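Local coordinates for protein ALKF (Bacillus cereus, PDB 3ZBO) that is of unknown function but has affinity for branched DNA structures, probably including Holliday junctions, and is related to the HEAT-like repeat DNA glycosylases AlkC and AlkD, at residues 133-138 with 178-183; 140-143 with 149-152; 224-229 with 234-239. All blocks are in the same frame, centred on the assembly; numbering follows the deposited sequence. Where two conformers were deposited one is given.

Interaction 1. Residues 133-138 with 178-183; sequences AGWSCY and NNFLNT
Trp135 and Phe180 meet as an edge-to-face aromatic pair across two packed helices. The six-membered ring of Trp135 turns its edge to one face of Phe180; the ring centroids are 5.0 Å apart and the planes stand at 72°, which makes the stack T-shaped. CZ3 of Trp135 comes closest, 3.6 Å from CD2 of Phe180, and lies over that face toward its rim rather than over its centre. The torsions account for the meeting: CG of Phe180 lies opposite its backbone N (chi1 178°), which sets one ring face against CE3 and CZ3 of Trp135, whereas the indole of Trp135 starts off beside its own backbone N and meets Phe180 with its CE3-CZ3 edge.

The remaining apolar contact involves Tyr138, one turn on. Its CB sits at the edge of the Phe180 ring, near the ring plane, 3.8 Å from CE1. The phenol then leads away, and its OH is hydrogen-bonded to Asp120 and Lys154.

No direct hydrogen bond joins the segments; the polar link is a bridging water, which donates to OG of Ser136 at 2.9 Å and accepts from ND2 of Asn179 at 2.9 Å. Within 178-183, OG1 of Thr183 donates to the carbonyl O of Asn179 at 2.8 Å from above the carbonyl plane. That oxygen also takes the helical bond from Thr183 N and is thus gripped twice.

This is buried helix-helix packing in a mainly helical fold, consistent with the HEAT-like repeat architecture of its relatives. Helix 128-144 lies against helix 171-187, with helix 98-110 touching Ala133, Ser136 and Cys137, and helix 219-228 covering Asn178 and Asn182.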
# COMPACT_ATOMS: atom_id res chain seq x y z
N ALA A 133 0.53 4.37 -5.12
CA ALA A 133 1.39 3.21 -4.84
C ALA A 133 2.79 3.67 -4.46
O ALA A 133 3.38 3.06 -3.54
CB ALA A 133 1.48 2.28 -6.07
N GLY A 134 3.32 4.75 -5.10
CA GLY A 134 4.67 5.12 -4.79
C GLY A 134 4.74 5.70 -3.35
O GLY A 134 5.67 5.32 -2.62
N TRP A 135 3.80 6.57 -2.95
CA TRP A 135 3.76 7.11 -1.52
C TRP A 135 3.53 5.96 -0.59
O TRP A 135 4.19 5.91 0.47
CB TRP A 135 2.67 8.16 -1.41
CG TRP A 135 3.04 9.44 -2.16
CD1 TRP A 135 2.52 9.94 -3.31
CD2 TRP A 135 3.99 10.44 -1.68
NE1 TRP A 135 3.12 11.15 -3.63
CE2 TRP A 135 4.00 11.48 -2.63
CE3 TRP A 135 4.80 10.55 -0.52
CZ2 TRP A 135 4.80 12.64 -2.50
CZ3 TRP A 135 5.59 11.66 -0.37
CH2 TRP A 135 5.62 12.72 -1.33
N SER A 136 2.62 5.03 -0.95
CA SER A 136 2.35 3.89 -0.06
C SER A 136 3.64 3.05 0.15
O SER A 136 3.90 2.65 1.28
CB SER A 136 1.24 2.99 -0.61
OG SER A 136 -0.03 3.73 -0.67
N CYS A 137 4.35 2.80 -0.93
CA CYS A 137 5.58 1.99 -0.80
C CYS A 137 6.50 2.65 0.17
O CYS A 137 7.08 1.90 1.00
CB CYS A 137 6.16 1.93 -2.19
SG CYS A 137 7.70 0.92 -2.20
N TYR A 138 6.66 3.97 0.13
CA TYR A 138 7.53 4.60 1.13
C TYR A 138 7.03 4.34 2.55
O TYR A 138 7.84 4.16 3.48
CB TYR A 138 7.76 6.10 0.94
CG TYR A 138 8.91 6.36 0.02
CD1 TYR A 138 8.73 6.43 -1.37
CD2 TYR A 138 10.21 6.46 0.55
CE1 TYR A 138 9.84 6.64 -2.19
CE2 TYR A 138 11.31 6.72 -0.31
CZ TYR A 138 11.10 6.78 -1.62
OH TYR A 138 12.21 7.01 -2.40
N ASN A 178 -0.99 11.33 3.00
CA ASN A 178 -1.29 11.48 4.43
C ASN A 178 -0.67 10.37 5.29
O ASN A 178 -0.15 10.67 6.40
CB ASN A 178 -2.84 11.54 4.61
CG ASN A 178 -3.25 11.98 6.01
OD1 ASN A 178 -3.67 11.11 6.83
ND2 ASN A 178 -3.18 13.24 6.22
N ASN A 179 -0.75 9.15 4.73
CA ASN A 179 -0.12 7.99 5.38
C ASN A 179 1.40 8.31 5.48
O ASN A 179 2.02 8.03 6.57
CB ASN A 179 -0.49 6.72 4.56
CG ASN A 179 -0.02 5.45 5.20
OD1 ASN A 179 0.31 5.45 6.39
ND2 ASN A 179 -0.12 4.32 4.47
N PHE A 180 1.99 8.87 4.45
CA PHE A 180 3.42 9.16 4.52
C PHE A 180 3.69 10.16 5.69
O PHE A 180 4.69 9.98 6.40
CB PHE A 180 3.87 9.67 3.12
CG PHE A 180 5.34 10.06 3.06
CD1 PHE A 180 6.29 9.08 2.78
CD2 PHE A 180 5.68 11.37 3.24
CE1 PHE A 180 7.65 9.43 2.68
CE2 PHE A 180 7.04 11.75 3.15
CZ PHE A 180 8.06 10.76 2.87
N LEU A 181 2.92 11.22 5.83
CA LEU A 181 3.12 12.16 6.96
C LEU A 181 3.07 11.41 8.28
O LEU A 181 3.94 11.59 9.12
CB LEU A 181 2.00 13.25 7.05
CG LEU A 181 1.91 14.15 5.83
CD1 LEU A 181 0.89 15.23 6.30
CD2 LEU A 181 3.33 14.89 5.53
N ASN A 182 2.04 10.57 8.45
CA ASN A 182 1.96 9.82 9.71
C ASN A 182 3.09 8.90 9.92
O ASN A 182 3.60 8.83 11.02
CB ASN A 182 0.74 8.90 9.65
CG ASN A 182 -0.49 9.50 10.11
OD1 ASN A 182 -0.77 9.44 11.35
ND2 ASN A 182 -1.40 9.75 9.18
N THR A 183 3.57 8.25 8.87
CA THR A 183 4.58 7.20 8.99
C THR A 183 5.92 7.85 9.25
O THR A 183 6.71 7.33 10.07
CB THR A 183 4.62 6.35 7.71
OG1 THR A 183 3.34 5.73 7.57
CG2 THR A 183 5.65 5.21 7.95
O HOH W 1 -1.20 4.55 1.83

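Interaction 2. Residues 140-143 with 149-152; sequences WLLG and AFSE
Phe150 folds back on Leu141 and Leu142 near the end of helix 128-144, in an interhelical turn consistent with a helical-repeat fold. Ala149, the first residue of the turn segment, places its CB 4.0 Å above the plane of the Phe150 ring, offset toward the rim, on the face opposite Leu142; its carbonyl O is hydrogen-bonded to Gln116. Phe150 carries the contact itself. Its CG is set opposite its carbonyl carbon (chi1 -50°), which brings the CZ and CE2 side of the ring to Leu141 and Leu142. CD2 of Leu142 lies over the centre of one face in a CH-pi contact, 3.7 Å from the centroid and only 13° off the ring normal. Leu141 approaches differently, bringing CB to 3.8 Å from CZ of Phe150, while its carbonyl O lies in the ring plane at the edge, 3.6 Å from the same CZ. Helix 115-124 adds Gln116 against this aromatic side chain. Ser151 comes next and is the N-cap of helix 152-165, so the turn passes from the buried ring straight into a capped helix start, where OG of Ser151 accepts from the backbone N of Lys154.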
# COMPACT_ATOMS: atom_id res chain seq x y z
N TRP A 140 5.55 1.69 3.65
CA TRP A 140 5.88 0.33 4.02
C TRP A 140 7.37 0.21 4.21
O TRP A 140 7.80 -0.53 5.13
CB TRP A 140 5.41 -0.68 2.94
CG TRP A 140 3.96 -0.42 2.55
CD1 TRP A 140 3.50 -0.54 1.24
CD2 TRP A 140 2.82 0.03 3.33
NE1 TRP A 140 2.14 -0.23 1.17
CE2 TRP A 140 1.73 0.20 2.39
CE3 TRP A 140 2.62 0.45 4.70
CZ2 TRP A 140 0.45 0.58 2.80
CZ3 TRP A 140 1.40 0.85 5.09
CH2 TRP A 140 0.29 0.96 4.14
N LEU A 141 8.16 0.91 3.39
CA LEU A 141 9.65 0.84 3.57
C LEU A 141 10.05 1.46 4.90
O LEU A 141 10.93 0.90 5.62
CB LEU A 141 10.32 1.66 2.47
CG LEU A 141 10.28 1.06 1.09
CD1 LEU A 141 10.83 2.11 0.20
CD2 LEU A 141 11.10 -0.22 1.03
N LEU A 142 9.43 2.55 5.30
CA LEU A 142 9.84 3.21 6.60
C LEU A 142 9.51 2.27 7.76
O LEU A 142 10.15 2.40 8.82
CB LEU A 142 9.07 4.49 6.72
CG LEU A 142 9.59 5.56 5.82
CD1 LEU A 142 8.59 6.73 5.68
CD2 LEU A 142 11.03 6.09 6.21
N GLY A 143 8.61 1.26 7.56
CA GLY A 143 8.41 0.24 8.62
C GLY A 143 9.23 -1.04 8.52
O GLY A 143 9.29 -1.83 9.51
N ALA A 149 18.61 3.47 5.49
CA ALA A 149 18.23 3.17 4.12
C ALA A 149 17.70 4.39 3.43
O ALA A 149 17.52 4.31 2.20
CB ALA A 149 17.19 1.98 4.13
N PHE A 150 17.51 5.52 4.12
CA PHE A 150 16.94 6.73 3.49
C PHE A 150 17.81 7.92 3.63
O PHE A 150 18.51 8.08 4.66
CB PHE A 150 15.59 7.07 4.19
CG PHE A 150 14.69 5.89 4.28
CD1 PHE A 150 13.86 5.55 3.21
CD2 PHE A 150 14.71 5.06 5.37
CE1 PHE A 150 13.01 4.40 3.25
CE2 PHE A 150 13.89 3.97 5.45
CZ PHE A 150 13.02 3.59 4.40
N SER A 151 17.83 8.72 2.58
CA SER A 151 18.46 10.02 2.62
C SER A 151 17.55 10.99 3.42
O SER A 151 16.35 11.17 3.03
CB SER A 151 18.62 10.57 1.19
OG SER A 151 18.78 11.95 1.24
N GLU A 152 18.03 11.60 4.51
CA GLU A 152 17.21 12.51 5.32
C GLU A 152 16.78 13.72 4.50
O GLU A 152 15.64 14.17 4.53
CB GLU A 152 17.94 12.94 6.63
CG GLU A 152 17.18 13.89 7.43
CD GLU A 152 17.88 14.30 8.74
OE1 GLU A 152 18.67 13.47 9.28
OE2 GLU A 152 17.65 15.44 9.18

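Interaction 3. Residues 224-229 with 234-239; sequences QKELDR and FKRKYV
Glu226 of helix 219-228 meets Arg236 of the C-terminal tail in a salt bridge, the two side chains coming from opposite directions. From CB, which points toward the tail, Glu226 runs to CG on the side opposite its carbonyl carbon, and the chain then bends at chi2 (-88°), swinging the carboxylate round. CD lies 3.4 Å from NH2 of Arg236, the approach being made through one of its two oxygens. OE2 sits at the edge of the guanidinium, near its plane, and faces both terminal nitrogens: NH2 at 2.5 Å in a weak bond, and NH1 at 2.3 Å. The latter is too short to be taken literally, and Arg236 was modelled in two conformers, so this arm is doubtful in detail. Carboxylate and guanidinium planes are 42° apart, and a single oxygen serves both nitrogens, so this is no flat two-oxygen pairing. OE1 turns to Arg229 instead, receiving NH1 at 3.0 Å with an N-H...O angle of 156°. That donor stands above the carboxylate plane, while OE1 stays close to the plane of the Arg229 guanidinium.

Ile186 of helix 171-187 packs against both Glu226 and Arg236. In this conformer of Arg236, one carboxylate is shared between two arginines, and Glu226, Arg229 and Arg236 form a salt-bridge network, consistent with holding the C-terminal tail to helix 219-228.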
# COMPACT_ATOMS: atom_id res chain seq x y z
N GLN A 224 -0.71 11.97 16.98
CA GLN A 224 -0.83 12.10 18.42
C GLN A 224 -1.26 10.81 19.11
O GLN A 224 -0.74 10.49 20.21
CB GLN A 224 -1.78 13.28 18.77
CG GLN A 224 -1.86 13.51 20.31
CD GLN A 224 -0.48 13.95 20.87
OE1 GLN A 224 0.05 13.36 21.79
NE2 GLN A 224 0.10 14.97 20.26
N LYS A 225 -2.14 10.04 18.49
CA LYS A 225 -2.59 8.75 19.09
C LYS A 225 -1.41 7.82 19.22
O LYS A 225 -1.33 7.07 20.19
CB LYS A 225 -3.79 8.14 18.31
CG LYS A 225 -4.97 8.98 18.51
CD LYS A 225 -6.19 8.51 17.70
CE LYS A 225 -7.33 9.56 17.87
NZ LYS A 225 -8.60 9.05 17.30
N GLU A 226 -0.54 7.78 18.21
CA GLU A 226 0.62 6.94 18.32
C GLU A 226 1.60 7.40 19.36
O GLU A 226 2.10 6.56 20.11
CB GLU A 226 1.33 6.84 16.95
CG GLU A 226 0.41 6.12 15.89
CD GLU A 226 0.60 4.63 15.91
OE1 GLU A 226 0.17 3.94 16.88
OE2 GLU A 226 1.18 4.13 14.93
N LEU A 227 1.78 8.71 19.46
CA LEU A 227 2.62 9.22 20.57
C LEU A 227 2.06 8.90 21.93
O LEU A 227 2.79 8.49 22.84
CB LEU A 227 2.83 10.69 20.43
CG LEU A 227 3.51 11.12 19.09
CD1 LEU A 227 3.69 12.59 19.02
CD2 LEU A 227 4.95 10.43 18.93
N ASP A 228 0.74 8.99 22.03
CA ASP A 228 0.06 8.60 23.33
C ASP A 228 0.26 7.11 23.74
O ASP A 228 0.28 6.78 24.96
CB ASP A 228 -1.46 8.88 23.23
CG ASP A 228 -1.80 10.39 23.20
OD1 ASP A 228 -0.90 11.26 23.36
OD2 ASP A 228 -3.01 10.67 22.95
N ARG A 229 0.48 6.24 22.74
CA ARG A 229 0.70 4.83 22.91
C ARG A 229 2.20 4.55 23.11
O ARG A 229 2.58 3.40 23.26
CB ARG A 229 0.19 4.07 21.64
CG ARG A 229 -1.32 4.17 21.38
CD ARG A 229 -1.67 3.55 19.94
NE ARG A 229 -3.09 3.78 19.56
CZ ARG A 229 -3.54 4.29 18.39
NH1 ARG A 229 -2.72 4.63 17.37
NH2 ARG A 229 -4.86 4.44 18.21
N PHE A 234 8.73 3.41 16.43
CA PHE A 234 8.28 2.11 16.19
C PHE A 234 8.28 1.86 14.69
O PHE A 234 7.74 2.71 13.94
CB PHE A 234 6.79 2.02 16.66
CG PHE A 234 6.22 0.64 16.68
CD1 PHE A 234 6.54 -0.24 17.67
CD2 PHE A 234 5.29 0.23 15.70
CE1 PHE A 234 5.97 -1.54 17.73
CE2 PHE A 234 4.73 -1.05 15.71
CZ PHE A 234 5.09 -1.97 16.75
N LYS A 235 8.79 0.72 14.33
CA LYS A 235 8.65 0.34 12.89
C LYS A 235 7.93 -1.00 12.76
O LYS A 235 8.32 -1.93 13.41
CB LYS A 235 10.03 0.23 12.27
CG LYS A 235 10.78 1.49 12.09
CD LYS A 235 12.18 1.17 11.68
CE LYS A 235 12.90 2.42 11.44
NZ LYS A 235 12.66 3.05 10.03
N ARG A 236 6.84 -0.93 12.00
CA ARG A 236 5.91 -2.04 11.77
C ARG A 236 6.09 -2.59 10.33
O ARG A 236 5.74 -1.90 9.43
CB ARG A 236 4.45 -1.55 12.00
CG ARG A 236 4.04 -0.25 11.27
CD ARG A 236 3.83 0.89 12.27
NE ARG A 236 2.52 0.86 12.87
CZ ARG A 236 1.96 1.92 13.42
NH1 ARG A 236 2.62 3.07 13.42
NH2 ARG A 236 0.75 1.83 13.96
N LYS A 237 6.58 -3.80 10.15
CA LYS A 237 6.45 -4.47 8.82
C LYS A 237 4.99 -4.65 8.50
O LYS A 237 4.23 -5.19 9.32
CB LYS A 237 7.12 -5.83 8.77
CG LYS A 237 7.23 -6.33 7.39
CD LYS A 237 8.08 -7.63 7.35
CE LYS A 237 7.79 -8.34 6.07
NZ LYS A 237 9.00 -9.01 5.47
N TYR A 238 4.57 -4.20 7.30
CA TYR A 238 3.14 -4.36 6.93
C TYR A 238 2.70 -5.83 7.07
O TYR A 238 3.33 -6.71 6.54
CB TYR A 238 2.96 -3.81 5.47
CG TYR A 238 1.56 -3.77 5.02
CD1 TYR A 238 0.95 -4.95 4.52
CD2 TYR A 238 0.84 -2.61 5.06
CE1 TYR A 238 -0.39 -4.98 4.07
CE2 TYR A 238 -0.53 -2.60 4.63
CZ TYR A 238 -1.10 -3.82 4.14
OH TYR A 238 -2.39 -3.81 3.70
N VAL A 239 1.54 -6.05 7.73
CA VAL A 239 1.05 -7.42 7.91
C VAL A 239 0.10 -7.80 6.82
O VAL A 239 -0.95 -7.17 6.64
CB VAL A 239 0.36 -7.57 9.32
CG1 VAL A 239 -0.00 -9.00 9.53
CG2 VAL A 239 1.34 -7.13 10.46

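In the fold
Interactions 1 and 2 share helix 128-144, their centres 11 Å apart, and interaction 2 is nested within the chain loop that interaction 1 closes. They touch directly: Leu142 packs on Phe180 and Thr183, and Trp140 on Asn179. Interaction 3 follows both in sequence, about 14 Å between centres from interaction 1 and 15 Å from interaction 2. It makes no touch with interaction 1, but its tail segment runs past the end of helix 128-144, where NZ of Lys235 hydrogen-bonds to the carbonyl O of Leu142 and Tyr238 meets Trp140 edge-to-face. Helix pairing, interhelical turn and C-terminal tail are thereby joined around helix 128-144, consistent with a continuous helical-repeat scaffold.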